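Local coordinates for hypothetical protein PA0115 (Pseudomonas aeruginosa, PDB 1XEB) that is probably an N-acetyltransferase of the ElaA family, built on the GNAT fold, at residues Leu60-Arg65 with His94-Arg99; Arg99-Ala104 with Gly126-Val131. One frame throughout, in Å; residues are numbered along the deposited sequence.

Interaction 1: Leu60-Arg65 with His94-Arg99; sequences LLAYLR and HQLMER
Leu96 leans off its helix onto the strand and fits between Ala62 and Leu64, two residues that both send their side chains toward the helix. Its CG stands beside the backbone N, away from the carbonyl carbon (chi1 -77°), which carries both methyls out to the sheet. Leu96 CD2 lies 3.9 Å from Ala62 CB, and Leu96 CD1 comes almost as close to that same methyl, at 4.1 Å. Leu96 CD2 also sits over the strand backbone, 3.9 Å from Tyr63 O. Leu64 answers from the strand: its CG is held between the backbone N and the carbonyl carbon (chi1 82°), and its CD2 reaches the helix backbone, 3.7 Å from Leu96 O and 4.0 Å from Leu96 CB. Tyr63 points the other way, toward helix 15-32, and its OH is hydrogen-bonded to His51. The contact begins at a classic beta bulge, where Leu61 and Ala62 both face Ala54. The side-chain contacts are apolar and buried, with methyls also resting on two backbone carbonyl oxygens. The axes of 60-65 and 94-99 come within 9.1 Å and cross at -36°, in the helix-on-sheet packing of an alpha/beta core, here that of the GNAT fold.

Interaction 2: Arg99-Ala104 with Gly126-Val131; sequences RALQAA and GRYGFV
A Schellman motif ends helix 122-126, and with its type I turn, Gly126 to Gly129, it brings Tyr128 and Phe130 up to Leu101 on helix 92-108 of the GNAT fold. Gly129 is the C-prime residue, with positive phi (93°); Phe130 N bonds back to Tyr125 O, while the bond from Gly129 N to Gly126 O, 3.0 Å long, is weak. Tyr128 and Phe130 flank the glycine in sequence, and the chain goes on into strand 130-132, which pairs antiparallel with strand 142-149. The Phe130 ring lies among Val113, Leu115 and Met147 of the sheet. Tyr128 has its CG beside the backbone N (chi1 -88°), a torsion that turns the ring toward the helix, and its OH is probably hydrogen-bonded to ND1 of His94, about two turns earlier than Leu101 in the same helix. Tyr128 CB lies in the plane of the Phe130 ring, at its edge. Leu101 divides its branches between the two aromatic residues, approaching both rings obliquely. Leu101 CD1 is the looser, 4.5 Å from Phe130 CZ; Leu101 CD2 packs closer, 3.7 Å from Tyr128 CD1.

How the interactions relate
Both interactions hang on helix 92-108, and they share Arg99: interaction 1 uses its earlier turns and interaction 2 the next one along. Their centres are about 12 Å apart. They come in series along the chain, since both segments of interaction 1 end by Arg99, the residue at which interaction 2 begins. The helix thus packs on strand 59-67 and on the turn just before strand 130-132, and these two strands belong to the same mixed sheet. The contacts also touch directly: Leu64 packs on Ala100, Met97 (selenomethionine) on the Tyr128 ring, and the His94-Tyr128 bond joins the two. One helix therefore ties the earlier and later parts of the GNAT domain together.

Interaction 1: Leu60-Arg65 with His94-Arg99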
ATOM      1  N   LEU A  60       4.770  11.798   8.546  1.00 34.29           N
ATOM      2  CA  LEU A  60       4.714  10.659   7.629  1.00 32.75           C
ATOM      3  C   LEU A  60       3.903  11.170   6.433  1.00 31.17           C
ATOM      4  O   LEU A  60       2.716  11.459   6.564  1.00 30.94           O
ATOM      5  CB  LEU A  60       3.983   9.476   8.274  1.00 33.31           C
ATOM      6  CG  LEU A  60       4.387   8.069   7.827  1.00 35.02           C
ATOM      7  CD1 LEU A  60       3.220   7.098   8.024  1.00 33.67           C
ATOM      8  CD2 LEU A  60       4.791   8.106   6.382  1.00 37.27           C
ATOM      9  N   LEU A  61       4.532  11.291   5.272  1.00 30.29           N
ATOM     10  CA  LEU A  61       3.820  11.818   4.113  1.00 30.02           C
ATOM     11  C   LEU A  61       3.302  10.780   3.121  1.00 30.75           C
ATOM     12  O   LEU A  61       2.364  11.046   2.364  1.00 31.26           O
ATOM     13  CB  LEU A  61       4.700  12.831   3.382  1.00 27.67           C
ATOM     14  CG  LEU A  61       5.217  14.036   4.179  1.00 28.84           C
ATOM     15  CD1 LEU A  61       5.894  14.994   3.201  1.00 27.65           C
ATOM     16  CD2 LEU A  61       4.082  14.745   4.921  1.00 24.72           C
ATOM     17  N   ALA A  62       3.907   9.598   3.121  1.00 29.39           N
ATOM     18  CA  ALA A  62       3.478   8.553   2.210  1.00 28.56           C
ATOM     19  C   ALA A  62       3.700   7.209   2.857  1.00 27.96           C
ATOM     20  O   ALA A  62       4.670   7.022   3.612  1.00 27.13           O
ATOM     21  CB  ALA A  62       4.249   8.630   0.893  1.00 26.36           C
ATOM     22  N   TYR A  63       2.808   6.276   2.534  1.00 25.20           N
ATOM     23  CA  TYR A  63       2.861   4.936   3.079  1.00 23.91           C
ATOM     24  C   TYR A  63       2.211   3.903   2.174  1.00 22.89           C
ATOM     25  O   TYR A  63       1.352   4.219   1.355  1.00 20.48           O
ATOM     26  CB  TYR A  63       2.132   4.926   4.424  1.00 25.38           C
ATOM     27  CG  TYR A  63       1.875   3.550   4.993  1.00 25.23           C
ATOM     28  CD1 TYR A  63       2.797   2.942   5.840  1.00 24.17           C
ATOM     29  CD2 TYR A  63       0.725   2.848   4.659  1.00 23.38           C
ATOM     30  CE1 TYR A  63       2.574   1.664   6.345  1.00 25.80           C
ATOM     31  CE2 TYR A  63       0.496   1.570   5.149  1.00 26.10           C
ATOM     32  CZ  TYR A  63       1.421   0.981   5.995  1.00 26.55           C
ATOM     33  OH  TYR A  63       1.182  -0.278   6.511  1.00 28.48           O
ATOM     34  N   LEU A  64       2.666   2.668   2.312  1.00 21.76           N
ATOM     35  CA  LEU A  64       2.071   1.542   1.619  1.00 24.06           C
ATOM     36  C   LEU A  64       2.479   0.279   2.386  1.00 24.74           C
ATOM     37  O   LEU A  64       3.553   0.207   3.004  1.00 23.27           O
ATOM     38  CB  LEU A  64       2.463   1.475   0.131  1.00 23.81           C
ATOM     39  CG  LEU A  64       3.763   0.884  -0.403  1.00 27.39           C
ATOM     40  CD1 LEU A  64       3.875  -0.609  -0.075  1.00 26.57           C
ATOM     41  CD2 LEU A  64       3.777   1.098  -1.911  1.00 27.92           C
ATOM     42  N   ARG A  65       1.589  -0.701   2.363  1.00 24.22           N
ATOM     43  CA  ARG A  65       1.802  -1.951   3.062  1.00 23.10           C
ATOM     44  C   ARG A  65       2.020  -3.132   2.114  1.00 22.31           C
ATOM     45  O   ARG A  65       1.381  -3.240   1.059  1.00 19.32           O
ATOM     46  CB  ARG A  65       0.595  -2.232   3.961  1.00 22.85           C
ATOM     47  CG  ARG A  65       0.675  -3.537   4.721  1.00 23.75           C
ATOM     48  CD  ARG A  65      -0.539  -3.721   5.611  1.00 22.90           C
ATOM     49  NE  ARG A  65      -1.773  -3.908   4.849  1.00 18.54           N
ATOM     50  CZ  ARG A  65      -2.960  -4.118   5.410  1.00 21.13           C
ATOM     51  NH1 ARG A  65      -3.068  -4.163   6.738  1.00 17.47           N
ATOM     52  NH2 ARG A  65      -4.040  -4.287   4.648  1.00 18.96           N
ATOM     53  N   HIS A  94       4.328   7.561  -7.794  1.00 27.28           N
ATOM     54  CA  HIS A  94       5.336   6.852  -8.577  1.00 27.92           C
ATOM     55  C   HIS A  94       6.524   6.401  -7.709  1.00 28.95           C
ATOM     56  O   HIS A  94       7.117   5.335  -7.944  1.00 28.69           O
ATOM     57  CB  HIS A  94       5.828   7.727  -9.740  1.00 26.75           C
ATOM     58  CG  HIS A  94       4.824   7.892 -10.843  1.00 27.00           C
ATOM     59  ND1 HIS A  94       4.286   6.823 -11.531  1.00 27.53           N
ATOM     60  CD2 HIS A  94       4.258   9.001 -11.375  1.00 27.36           C
ATOM     61  CE1 HIS A  94       3.431   7.267 -12.435  1.00 25.84           C
ATOM     62  NE2 HIS A  94       3.395   8.585 -12.360  1.00 25.42           N
ATOM     63  N   GLN A  95       6.877   7.199  -6.705  1.00 29.06           N
ATOM     64  CA  GLN A  95       7.990   6.832  -5.825  1.00 30.68           C
ATOM     65  C   GLN A  95       7.612   5.638  -4.942  1.00 30.64           C
ATOM     66  O   GLN A  95       8.450   4.772  -4.646  1.00 31.73           O
ATOM     67  CB  GLN A  95       8.395   8.030  -4.969  1.00 30.75           C
ATOM     68  CG  GLN A  95       8.811   9.240  -5.794  1.00 32.49           C
ATOM     69  CD  GLN A  95       9.179  10.446  -4.934  1.00 36.36           C
ATOM     70  OE1 GLN A  95      10.169  10.424  -4.187  1.00 36.58           O
ATOM     71  NE2 GLN A  95       8.380  11.506  -5.033  1.00 35.36           N
ATOM     72  N   LEU A  96       6.344   5.588  -4.539  1.00 29.18           N
ATOM     73  CA  LEU A  96       5.844   4.501  -3.709  1.00 29.42           C
ATOM     74  C   LEU A  96       5.877   3.212  -4.519  1.00 30.08           C
ATOM     75  O   LEU A  96       6.513   2.229  -4.129  1.00 29.87           O
ATOM     76  CB  LEU A  96       4.410   4.795  -3.264  1.00 26.51           C
ATOM     77  CG  LEU A  96       4.223   5.812  -2.139  1.00 24.96           C
ATOM     78  CD1 LEU A  96       2.851   6.441  -2.242  1.00 22.81           C
ATOM     79  CD2 LEU A  96       4.423   5.130  -0.791  1.00 21.90           C
HETATM   80  N   MSE A  97       5.204   3.230  -5.659  1.00 30.90           N
HETATM   81  CA  MSE A  97       5.152   2.067  -6.523  1.00 33.23           C
HETATM   82  C   MSE A  97       6.545   1.564  -6.892  1.00 33.27           C
HETATM   83  O   MSE A  97       6.776   0.350  -6.930  1.00 33.49           O
HETATM   84  CB  MSE A  97       4.379   2.401  -7.791  1.00 39.54           C
HETATM   85  CG  MSE A  97       3.618   1.210  -8.370  1.00 48.91           C
HETATM   86 SE   MSE A  97       2.328   0.474  -7.107  1.00 59.35          SE
HETATM   87  CE  MSE A  97       1.973   2.042  -6.040  1.00 52.24           C
ATOM     88  N   GLU A  98       7.473   2.485  -7.159  1.00 31.20           N
ATOM     89  CA  GLU A  98       8.820   2.087  -7.521  1.00 30.44           C
ATOM     90  C   GLU A  98       9.507   1.365  -6.371  1.00 30.25           C
ATOM     91  O   GLU A  98      10.108   0.314  -6.568  1.00 31.07           O
ATOM     92  CB  GLU A  98       9.679   3.289  -7.934  1.00 32.29           C
ATOM     93  CG  GLU A  98      11.101   2.874  -8.350  1.00 34.27           C
ATOM     94  CD  GLU A  98      12.131   3.990  -8.247  1.00 37.57           C
ATOM     95  OE1 GLU A  98      13.309   3.676  -7.957  1.00 38.67           O
ATOM     96  OE2 GLU A  98      11.784   5.171  -8.461  1.00 38.51           O
ATOM     97  N   ARG A  99       9.433   1.930  -5.172  1.00 31.09           N
ATOM     98  CA  ARG A  99      10.083   1.297  -4.027  1.00 30.20           C
ATOM     99  C   ARG A  99       9.369   0.034  -3.587  1.00 29.05           C
ATOM    100  O   ARG A  99       9.999  -0.891  -3.087  1.00 27.74           O
ATOM    101  CB  ARG A  99      10.189   2.273  -2.857  1.00 30.54           C
ATOM    102  CG  ARG A  99      11.281   3.294  -3.044  1.00 30.16           C
ATOM    103  CD  ARG A  99      11.049   4.539  -2.193  1.00 30.31           C
ATOM    104  NE  ARG A  99      11.934   5.642  -2.562  1.00 27.66           N
ATOM    105  CZ  ARG A  99      13.219   5.728  -2.218  1.00 29.53           C
ATOM    106  NH1 ARG A  99      13.785   4.768  -1.487  1.00 24.83           N
ATOM    107  NH2 ARG A  99      13.937   6.791  -2.591  1.00 28.66           N
TER

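Interaction 2: Arg99-Ala104 with Gly126-Val131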
ATOM      1  N   ARG A  99       9.433   1.930  -5.172  1.00 31.09           N
ATOM      2  CA  ARG A  99      10.083   1.297  -4.027  1.00 30.20           C
ATOM      3  C   ARG A  99       9.369   0.034  -3.587  1.00 29.05           C
ATOM      4  O   ARG A  99       9.999  -0.891  -3.087  1.00 27.74           O
ATOM      5  CB  ARG A  99      10.189   2.273  -2.857  1.00 30.54           C
ATOM      6  CG  ARG A  99      11.281   3.294  -3.044  1.00 30.16           C
ATOM      7  CD  ARG A  99      11.049   4.539  -2.193  1.00 30.31           C
ATOM      8  NE  ARG A  99      11.934   5.642  -2.562  1.00 27.66           N
ATOM      9  CZ  ARG A  99      13.219   5.728  -2.218  1.00 29.53           C
ATOM     10  NH1 ARG A  99      13.785   4.768  -1.487  1.00 24.83           N
ATOM     11  NH2 ARG A  99      13.937   6.791  -2.591  1.00 28.66           N
ATOM     12  N   ALA A 100       8.056  -0.009  -3.783  1.00 28.41           N
ATOM     13  CA  ALA A 100       7.288  -1.186  -3.398  1.00 28.92           C
ATOM     14  C   ALA A 100       7.722  -2.367  -4.256  1.00 29.09           C
ATOM     15  O   ALA A 100       7.988  -3.453  -3.750  1.00 26.86           O
ATOM     16  CB  ALA A 100       5.801  -0.932  -3.579  1.00 30.22           C
ATOM     17  N   LEU A 101       7.785  -2.144  -5.565  1.00 30.76           N
ATOM     18  CA  LEU A 101       8.188  -3.197  -6.486  1.00 31.90           C
ATOM     19  C   LEU A 101       9.597  -3.685  -6.155  1.00 32.59           C
ATOM     20  O   LEU A 101       9.885  -4.886  -6.217  1.00 31.01           O
ATOM     21  CB  LEU A 101       8.107  -2.685  -7.929  1.00 29.66           C
ATOM     22  CG  LEU A 101       6.890  -3.208  -8.717  1.00 32.07           C
ATOM     23  CD1 LEU A 101       5.806  -3.716  -7.778  1.00 28.57           C
ATOM     24  CD2 LEU A 101       6.354  -2.115  -9.614  1.00 27.94           C
ATOM     25  N   GLN A 102      10.464  -2.748  -5.782  1.00 32.81           N
ATOM     26  CA  GLN A 102      11.838  -3.074  -5.432  1.00 32.48           C
ATOM     27  C   GLN A 102      11.907  -3.855  -4.133  1.00 31.27           C
ATOM     28  O   GLN A 102      12.754  -4.731  -3.967  1.00 32.51           O
ATOM     29  CB  GLN A 102      12.664  -1.801  -5.287  1.00 34.67           C
ATOM     30  CG  GLN A 102      14.045  -2.074  -4.756  1.00 37.30           C
ATOM     31  CD  GLN A 102      14.883  -0.833  -4.658  1.00 39.85           C
ATOM     32  OE1 GLN A 102      14.626   0.054  -3.836  1.00 41.06           O
ATOM     33  NE2 GLN A 102      15.899  -0.751  -5.507  1.00 41.39           N
ATOM     34  N   ALA A 103      11.020  -3.521  -3.205  1.00 31.27           N
ATOM     35  CA  ALA A 103      10.978  -4.191  -1.906  1.00 30.07           C
ATOM     36  C   ALA A 103      10.485  -5.637  -2.079  1.00 29.70           C
ATOM     37  O   ALA A 103      11.049  -6.577  -1.505  1.00 29.05           O
ATOM     38  CB  ALA A 103      10.062  -3.421  -0.966  1.00 28.91           C
ATOM     39  N   ALA A 104       9.430  -5.797  -2.878  1.00 26.46           N
ATOM     40  CA  ALA A 104       8.853  -7.106  -3.161  1.00 27.56           C
ATOM     41  C   ALA A 104       9.918  -8.011  -3.793  1.00 28.49           C
ATOM     42  O   ALA A 104      10.053  -9.188  -3.440  1.00 26.70           O
ATOM     43  CB  ALA A 104       7.660  -6.957  -4.115  1.00 25.12           C
ATOM     44  N   GLY A 126      -1.473  -0.630 -15.240  1.00 31.47           N
ATOM     45  CA  GLY A 126      -1.119  -1.432 -16.390  1.00 30.90           C
ATOM     46  C   GLY A 126       0.242  -1.021 -16.902  1.00 33.03           C
ATOM     47  O   GLY A 126       0.955  -1.824 -17.503  1.00 32.33           O
ATOM     48  N   ARG A 127       0.608   0.236 -16.664  1.00 33.47           N
ATOM     49  CA  ARG A 127       1.904   0.740 -17.107  1.00 34.12           C
ATOM     50  C   ARG A 127       3.019   0.217 -16.221  1.00 32.83           C
ATOM     51  O   ARG A 127       4.196   0.271 -16.584  1.00 31.95           O
ATOM     52  CB  ARG A 127       1.910   2.272 -17.129  1.00 34.80           C
ATOM     53  CG  ARG A 127       1.400   2.835 -18.453  1.00 39.24           C
ATOM     54  CD  ARG A 127       0.334   3.888 -18.243  1.00 41.46           C
ATOM     55  NE  ARG A 127      -0.499   4.029 -19.432  1.00 45.42           N
ATOM     56  CZ  ARG A 127      -1.603   4.769 -19.484  1.00 45.67           C
ATOM     57  NH1 ARG A 127      -2.007   5.435 -18.405  1.00 45.75           N
ATOM     58  NH2 ARG A 127      -2.299   4.844 -20.610  1.00 44.86           N
ATOM     59  N   TYR A 128       2.651  -0.287 -15.052  1.00 30.32           N
ATOM     60  CA  TYR A 128       3.646  -0.848 -14.150  1.00 29.44           C
ATOM     61  C   TYR A 128       3.672  -2.346 -14.396  1.00 27.75           C
ATOM     62  O   TYR A 128       4.319  -3.106 -13.683  1.00 25.49           O
ATOM     63  CB  TYR A 128       3.284  -0.547 -12.706  1.00 29.58           C
ATOM     64  CG  TYR A 128       3.818   0.769 -12.212  1.00 30.60           C
ATOM     65  CD1 TYR A 128       5.016   0.827 -11.502  1.00 31.37           C
ATOM     66  CD2 TYR A 128       3.109   1.948 -12.414  1.00 30.37           C
ATOM     67  CE1 TYR A 128       5.491   2.030 -10.994  1.00 33.39           C
ATOM     68  CE2 TYR A 128       3.573   3.160 -11.911  1.00 32.35           C
ATOM     69  CZ  TYR A 128       4.761   3.195 -11.198  1.00 32.86           C
ATOM     70  OH  TYR A 128       5.208   4.378 -10.655  1.00 31.00           O
ATOM     71  N   GLY A 129       2.944  -2.762 -15.420  1.00 27.33           N
ATOM     72  CA  GLY A 129       2.920  -4.164 -15.760  1.00 29.82           C
ATOM     73  C   GLY A 129       1.808  -4.969 -15.138  1.00 30.19           C
ATOM     74  O   GLY A 129       1.798  -6.195 -15.255  1.00 31.58           O
ATOM     75  N   PHE A 130       0.873  -4.306 -14.475  1.00 30.51           N
ATOM     76  CA  PHE A 130      -0.235  -5.032 -13.867  1.00 31.49           C
ATOM     77  C   PHE A 130      -1.312  -5.305 -14.914  1.00 31.01           C
ATOM     78  O   PHE A 130      -1.521  -4.500 -15.814  1.00 29.15           O
ATOM     79  CB  PHE A 130      -0.823  -4.231 -12.704  1.00 31.34           C
ATOM     80  CG  PHE A 130       0.020  -4.260 -11.451  1.00 30.66           C
ATOM     81  CD1 PHE A 130      -0.196  -5.227 -10.474  1.00 30.89           C
ATOM     82  CD2 PHE A 130       1.017  -3.312 -11.246  1.00 27.90           C
ATOM     83  CE1 PHE A 130       0.574  -5.246  -9.296  1.00 31.36           C
ATOM     84  CE2 PHE A 130       1.785  -3.321 -10.090  1.00 28.99           C
ATOM     85  CZ  PHE A 130       1.564  -4.292  -9.107  1.00 30.15           C
ATOM     86  N   VAL A 131      -1.977  -6.455 -14.801  1.00 31.46           N
ATOM     87  CA  VAL A 131      -3.053  -6.825 -15.718  1.00 30.43           C
ATOM     88  C   VAL A 131      -4.260  -7.253 -14.893  1.00 29.49           C
ATOM     89  O   VAL A 131      -4.106  -7.825 -13.818  1.00 29.86           O
ATOM     90  CB  VAL A 131      -2.631  -7.996 -16.649  1.00 33.17           C
ATOM     91  CG1 VAL A 131      -3.799  -8.395 -17.562  1.00 31.46           C
ATOM     92  CG2 VAL A 131      -1.429  -7.582 -17.495  1.00 31.93           C
TER